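PDB 4U10: poly-beta-1,6-N-acetyl-D-glucosamine N-deacetylase from Aggregatibacter actinomycetemcomitans, which probably hydrolyses N-acetyl groups of the biofilm polymer poly-beta-1,6-N-acetyl-D-glucosamine, releasing acetate, this chain being the enzyme's zinc-binding polysaccharide deacetylase domain. Local coordinates for residues D146-G151 against P162-P167; E179-L184 against A217-K222. One frame throughout, in Å; residues are numbered along the deposited sequence.

Contact 1: D146-G151 against P162-P167. With ZN (zinc ion), chain C.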
loop_
_atom_site.group_PDB
_atom_site.type_symbol
_atom_site.label_atom_id
_atom_site.label_comp_id
_atom_site.label_asym_id
_atom_site.label_seq_id
_atom_site.Cartn_x
_atom_site.Cartn_y
_atom_site.Cartn_z
ATOM N N ASP A 146 2.208 0.255 -11.435
ATOM C CA ASP A 146 1.202 0.440 -12.419
ATOM C C ASP A 146 0.469 -0.890 -12.707
ATOM O O ASP A 146 -0.734 -1.031 -12.512
ATOM C CB ASP A 146 1.768 1.073 -13.721
ATOM C CG ASP A 146 0.660 1.763 -14.534
ATOM O OD1 ASP A 146 -0.223 2.430 -13.913
ATOM O OD2 ASP A 146 0.724 1.687 -15.772
ATOM N N ASN A 147 1.208 -1.839 -13.194
ATOM C CA ASN A 147 0.680 -3.156 -13.526
ATOM C C ASN A 147 1.661 -4.299 -13.165
ATOM O O ASN A 147 1.885 -5.215 -13.937
ATOM C CB ASN A 147 0.311 -3.191 -14.998
ATOM C CG ASN A 147 -0.379 -4.472 -15.385
ATOM O OD1 ASN A 147 -0.996 -5.075 -14.577
ATOM N ND2 ASN A 147 -0.205 -4.904 -16.583
ATOM N N LEU A 148 2.251 -4.232 -11.965
ATOM C CA LEU A 148 3.126 -5.298 -11.448
ATOM C C LEU A 148 2.633 -5.913 -10.116
ATOM O O LEU A 148 3.426 -6.445 -9.296
ATOM C CB LEU A 148 4.574 -4.779 -11.376
ATOM C CG LEU A 148 5.281 -4.412 -12.689
ATOM C CD1 LEU A 148 6.588 -3.692 -12.417
ATOM C CD2 LEU A 148 5.479 -5.592 -13.655
ATOM N N HIS A 149 1.307 -5.907 -9.939
ATOM C CA HIS A 149 0.683 -6.506 -8.785
ATOM C C HIS A 149 0.131 -7.832 -9.241
ATOM O O HIS A 149 -1.079 -8.075 -9.158
ATOM C CB HIS A 149 -0.449 -5.649 -8.320
ATOM C CG HIS A 149 -0.840 -5.885 -6.906
ATOM N ND1 HIS A 149 -1.459 -7.028 -6.472
ATOM C CD2 HIS A 149 -0.666 -5.118 -5.806
ATOM C CE1 HIS A 149 -1.641 -6.970 -5.174
ATOM N NE2 HIS A 149 -1.219 -5.792 -4.753
ATOM N N HIS A 150 1.000 -8.624 -9.861
ATOM C CA HIS A 150 0.634 -9.968 -10.409
ATOM C C HIS A 150 1.903 -10.801 -10.419
ATOM O O HIS A 150 2.994 -10.269 -10.140
ATOM C CB HIS A 150 0.021 -9.892 -11.811
ATOM C CG HIS A 150 0.937 -9.295 -12.853
ATOM N ND1 HIS A 150 1.913 -10.015 -13.501
ATOM C CD2 HIS A 150 1.058 -8.028 -13.308
ATOM C CE1 HIS A 150 2.553 -9.236 -14.351
ATOM N NE2 HIS A 150 2.037 -8.029 -14.268
ATOM N N GLY A 151 1.772 -12.096 -10.693
ATOM C CA GLY A 151 2.908 -12.950 -10.964
ATOM C C GLY A 151 3.422 -12.959 -12.391
ATOM O O GLY A 151 2.724 -12.585 -13.341
ATOM N N PRO A 162 6.173 -12.933 -7.720
ATOM C CA PRO A 162 5.716 -11.557 -7.928
ATOM C C PRO A 162 6.561 -10.897 -8.954
ATOM O O PRO A 162 7.763 -10.926 -8.851
ATOM C CB PRO A 162 5.925 -10.893 -6.534
ATOM C CG PRO A 162 5.818 -11.979 -5.562
ATOM C CD PRO A 162 6.233 -13.263 -6.283
ATOM N N ALA A 163 5.927 -10.281 -9.936
ATOM C CA ALA A 163 6.580 -9.654 -11.044
ATOM C C ALA A 163 7.680 -8.653 -10.692
ATOM O O ALA A 163 8.611 -8.476 -11.458
ATOM C CB ALA A 163 5.521 -8.973 -11.962
ATOM N N VAL A 164 7.555 -7.961 -9.571
ATOM C CA VAL A 164 8.537 -6.995 -9.167
ATOM C C VAL A 164 9.897 -7.662 -8.907
ATOM O O VAL A 164 10.917 -7.056 -9.197
ATOM C CB VAL A 164 8.062 -6.221 -7.906
ATOM C CG1 VAL A 164 9.192 -5.417 -7.268
ATOM C CG2 VAL A 164 6.975 -5.255 -8.270
ATOM N N VAL A 165 9.907 -8.901 -8.415
ATOM C CA VAL A 165 11.128 -9.437 -7.801
ATOM C C VAL A 165 11.782 -10.581 -8.554
ATOM O O VAL A 165 12.739 -11.166 -8.016
ATOM C CB VAL A 165 10.946 -9.863 -6.324
ATOM C CG1 VAL A 165 10.601 -8.656 -5.467
ATOM C CG2 VAL A 165 9.916 -10.974 -6.145
ATOM N N ALA A 166 11.322 -10.868 -9.781
ATOM C CA ALA A 166 11.802 -12.028 -10.557
ATOM C C ALA A 166 11.888 -11.693 -12.035
ATOM O O ALA A 166 10.888 -11.254 -12.576
ATOM C CB ALA A 166 10.812 -13.180 -10.373
ATOM N N PRO A 167 13.082 -11.867 -12.685
ATOM C CA PRO A 167 13.067 -11.872 -14.118
ATOM C C PRO A 167 12.085 -12.938 -14.626
ATOM O O PRO A 167 12.016 -14.036 -14.095
ATOM C CB PRO A 167 14.506 -12.226 -14.497
ATOM C CG PRO A 167 15.340 -11.960 -13.269
ATOM C CD PRO A 167 14.379 -12.379 -12.177
HETATM ZN ZN ZN C . -1.317 -5.055 -2.833
HETATM O O HOH W 1 5.093 -7.977 -7.578
HETATM O O HOH W 2 -0.275 -5.744 -1.432
#
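The carbonyl oxygen of Leu148 receives a hydrogen bond of 2.8 Å from water 1, while His150 N makes a weak one to it from its own segment. Water 1 accepts in turn from Val164 N, so it bridges the loop that carries His149, a zinc ligand of the polysaccharide deacetylase (NodB) domain, to the type I turn Pro162-Val165. A direct bond lies next to this bridge: Ala163 N donates to His150 O at 2.9 Å, almost straight (171°) and in the carbonyl plane. Gly151, opening one strand, faces Pro162, closing the other, as an antiparallel non-hydrogen-bonded pair.

Apolar side chains fill in beside these bonds, alanine being short enough to fit between Leu148 and the His150 ring. Leu148 CD2 meets Ala163 CB at 3.8 Å, and Leu148 CB lies against Val164 CG2. The methyl of Ala163 also sits over one face of the His150 ring as a CH-pi contact, 4.2 Å from CB to the ring centroid. With CG between the backbone N and carbonyl carbon (chi1 61°), the His150 ring lies along its own segment. ND1 donates in the ring plane to Gly151 O at 2.7 Å and mainly limits the ring's rotation; NE2 adds a weak bond to Asn147 O. The His149 side chain is directed away from 162-167, and its NE2 binds zinc at 2.1 Å alongside Asp75, His144 and water 2.

Contact 2: E179-L184 against A217-K222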
loop_
_atom_site.group_PDB
_atom_site.type_symbol
_atom_site.label_atom_id
_atom_site.label_comp_id
_atom_site.label_asym_id
_atom_site.label_seq_id
_atom_site.Cartn_x
_atom_site.Cartn_y
_atom_site.Cartn_z
ATOM N N GLU A 179 16.671 -6.204 -19.404
ATOM C CA GLU A 179 15.243 -6.263 -19.738
ATOM C C GLU A 179 14.405 -6.172 -18.415
ATOM O O GLU A 179 13.434 -5.460 -18.323
ATOM C CB GLU A 179 14.943 -7.545 -20.538
ATOM C CG GLU A 179 15.802 -7.724 -21.797
ATOM C CD GLU A 179 15.439 -8.925 -22.697
ATOM O OE1 GLU A 179 15.570 -10.147 -22.309
ATOM O OE2 GLU A 179 14.991 -8.601 -23.855
ATOM N N TYR A 180 14.826 -6.888 -17.391
ATOM C CA TYR A 180 14.128 -6.935 -16.131
ATOM C C TYR A 180 14.134 -5.544 -15.472
ATOM O O TYR A 180 13.089 -5.014 -15.034
ATOM C CB TYR A 180 14.799 -8.030 -15.257
ATOM C CG TYR A 180 14.416 -7.995 -13.819
ATOM C CD1 TYR A 180 13.078 -7.781 -13.426
ATOM C CD2 TYR A 180 15.398 -8.155 -12.819
ATOM C CE1 TYR A 180 12.755 -7.737 -12.107
ATOM C CE2 TYR A 180 15.076 -8.111 -11.496
ATOM C CZ TYR A 180 13.776 -7.867 -11.133
ATOM O OH TYR A 180 13.491 -7.796 -9.780
ATOM N N LYS A 181 15.290 -4.906 -15.450
ATOM C CA LYS A 181 15.348 -3.586 -14.862
ATOM C C LYS A 181 14.479 -2.585 -15.592
ATOM O O LYS A 181 13.836 -1.715 -14.961
ATOM C CB LYS A 181 16.770 -3.047 -14.765
ATOM C CG LYS A 181 16.755 -1.658 -14.126
ATOM C CD LYS A 181 18.113 -1.118 -13.705
ATOM C CE LYS A 181 17.973 0.138 -12.858
ATOM N NZ LYS A 181 17.233 -0.168 -11.594
ATOM N N ASN A 182 14.515 -2.616 -16.920
ATOM C CA ASN A 182 13.696 -1.797 -17.795
ATOM C C ASN A 182 12.195 -1.951 -17.491
ATOM O O ASN A 182 11.443 -1.023 -17.534
ATOM C CB ASN A 182 13.902 -2.262 -19.265
ATOM C CG ASN A 182 15.074 -1.582 -19.964
ATOM O OD1 ASN A 182 15.820 -0.790 -19.372
ATOM N ND2 ASN A 182 15.229 -1.889 -21.265
ATOM N N ARG A 183 11.784 -3.207 -17.307
ATOM C CA ARG A 183 10.396 -3.546 -17.014
ATOM C C ARG A 183 9.954 -2.840 -15.721
ATOM O O ARG A 183 8.917 -2.236 -15.720
ATOM C CB ARG A 183 10.163 -5.074 -16.908
ATOM C CG ARG A 183 8.733 -5.460 -16.538
ATOM C CD ARG A 183 8.361 -6.891 -16.944
ATOM N NE ARG A 183 9.267 -7.874 -16.335
ATOM C CZ ARG A 183 9.183 -8.351 -15.082
ATOM N NH1 ARG A 183 8.182 -8.002 -14.255
ATOM N NH2 ARG A 183 10.108 -9.183 -14.642
ATOM N N LEU A 184 10.780 -2.860 -14.667
ATOM C CA LEU A 184 10.461 -2.125 -13.448
ATOM C C LEU A 184 10.520 -0.595 -13.578
ATOM O O LEU A 184 9.602 0.147 -13.134
ATOM C CB LEU A 184 11.391 -2.553 -12.328
ATOM C CG LEU A 184 11.643 -4.016 -12.080
ATOM C CD1 LEU A 184 12.419 -4.159 -10.778
ATOM C CD2 LEU A 184 10.408 -4.866 -12.060
ATOM N N ALA A 217 14.379 -3.247 -7.811
ATOM C CA ALA A 217 13.108 -2.571 -7.638
ATOM C C ALA A 217 13.345 -1.269 -6.897
ATOM O O ALA A 217 12.765 -0.253 -7.230
ATOM C CB ALA A 217 12.165 -3.458 -6.862
ATOM N N ILE A 218 14.211 -1.276 -5.891
ATOM C CA ILE A 218 14.431 -0.060 -5.094
ATOM C C ILE A 218 14.975 1.028 -5.976
ATOM O O ILE A 218 14.543 2.178 -5.905
ATOM C CB ILE A 218 15.446 -0.299 -3.922
ATOM C CG1 ILE A 218 14.727 -0.910 -2.729
ATOM C CG2 ILE A 218 16.017 1.019 -3.468
ATOM C CD1 ILE A 218 15.655 -1.466 -1.667
ATOM N N ASP A 219 15.942 0.689 -6.803
ATOM C CA ASP A 219 16.588 1.690 -7.636
ATOM C C ASP A 219 15.644 2.165 -8.771
ATOM O O ASP A 219 15.669 3.325 -9.154
ATOM C CB ASP A 219 17.882 1.172 -8.220
ATOM C CG ASP A 219 18.628 2.259 -9.050
ATOM O OD1 ASP A 219 19.080 3.240 -8.430
ATOM O OD2 ASP A 219 18.671 2.151 -10.312
ATOM N N ALA A 220 14.811 1.259 -9.260
ATOM C CA ALA A 220 13.777 1.590 -10.265
ATOM C C ALA A 220 12.785 2.592 -9.713
ATOM O O ALA A 220 12.423 3.517 -10.418
ATOM C CB ALA A 220 13.014 0.333 -10.753
ATOM N N ALA A 221 12.345 2.394 -8.460
ATOM C CA ALA A 221 11.415 3.273 -7.790
ATOM C C ALA A 221 12.067 4.630 -7.530
ATOM O O ALA A 221 11.443 5.693 -7.762
ATOM C CB ALA A 221 10.942 2.672 -6.483
ATOM N N LYS A 222 13.281 4.597 -6.994
ATOM C CA LYS A 222 14.057 5.806 -6.723
ATOM C C LYS A 222 14.153 6.678 -7.965
ATOM O O LYS A 222 14.004 7.892 -7.871
ATOM C CB LYS A 222 15.453 5.439 -6.193
ATOM C CG LYS A 222 16.545 6.523 -6.308
ATOM C CD LYS A 222 17.776 5.995 -5.585
ATOM C CE LYS A 222 19.060 6.779 -5.841
ATOM N NZ LYS A 222 20.157 6.302 -4.915
#
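Helices 179-184 and 217-222 run in broadly the same direction, their axes crossing at -43° and approaching to 9.3 Å, with Leu184 and Ala220 the nearest pair at 5.9 Å between CA atoms. Alanine suits that point, where its methyl is all that Ala220 places between the backbones. Leu184 supplies the bulk: its CB rests on the methyl of Ala220 at 3.7 Å, while CD1 reaches back along the partner helix to Ala217, where it touches CA at 3.6 Å and lies 4.0 Å from CB. This reach follows from its first torsion, which sets CG beside the backbone N and anti to the carbonyl carbon (chi1 -47°). Val216 adds to the apolar surface around Leu184, and Phe188 and Val185 pack on Ala220 from farther along the long helix.

A charged pair borders this apolar strip. Lys181 stays extended through three torsions and bends only at the last (chi4 62°), bringing NZ to Asp219 OD2 at 3.0 Å. The ammonium comes to the anti lone pair of OD2, the one turned from the other carboxylate oxygen. A long, flexible lysine suits this place, since its methylenes span the distance between the helices before the charge is reached. The pair probably belongs to the outer helical layer of the distorted beta/alpha barrel known for polysaccharide deacetylases.

Overall arrangement
Contact 1 closes before contact 2 opens along the chain, and both lie within the polysaccharide deacetylase domain, on the same side of the chain's centre, their own centres about 11 Å apart. Helix 177-199 joins them. Tyr180 OH probably hydrogen-bonds to Val164 O, and Arg183 NH1 probably does so to Ala163 O, so the segment that packs on helix 215-222 in contact 2 also holds the turn of contact 1. Val164 CG1 meets Ala217 CB as well, bringing the shorter helix against that turn. Helix 177-199 thus touches both the turn and the loop that carries His149, while helix 215-222 meets the turn through Ala217.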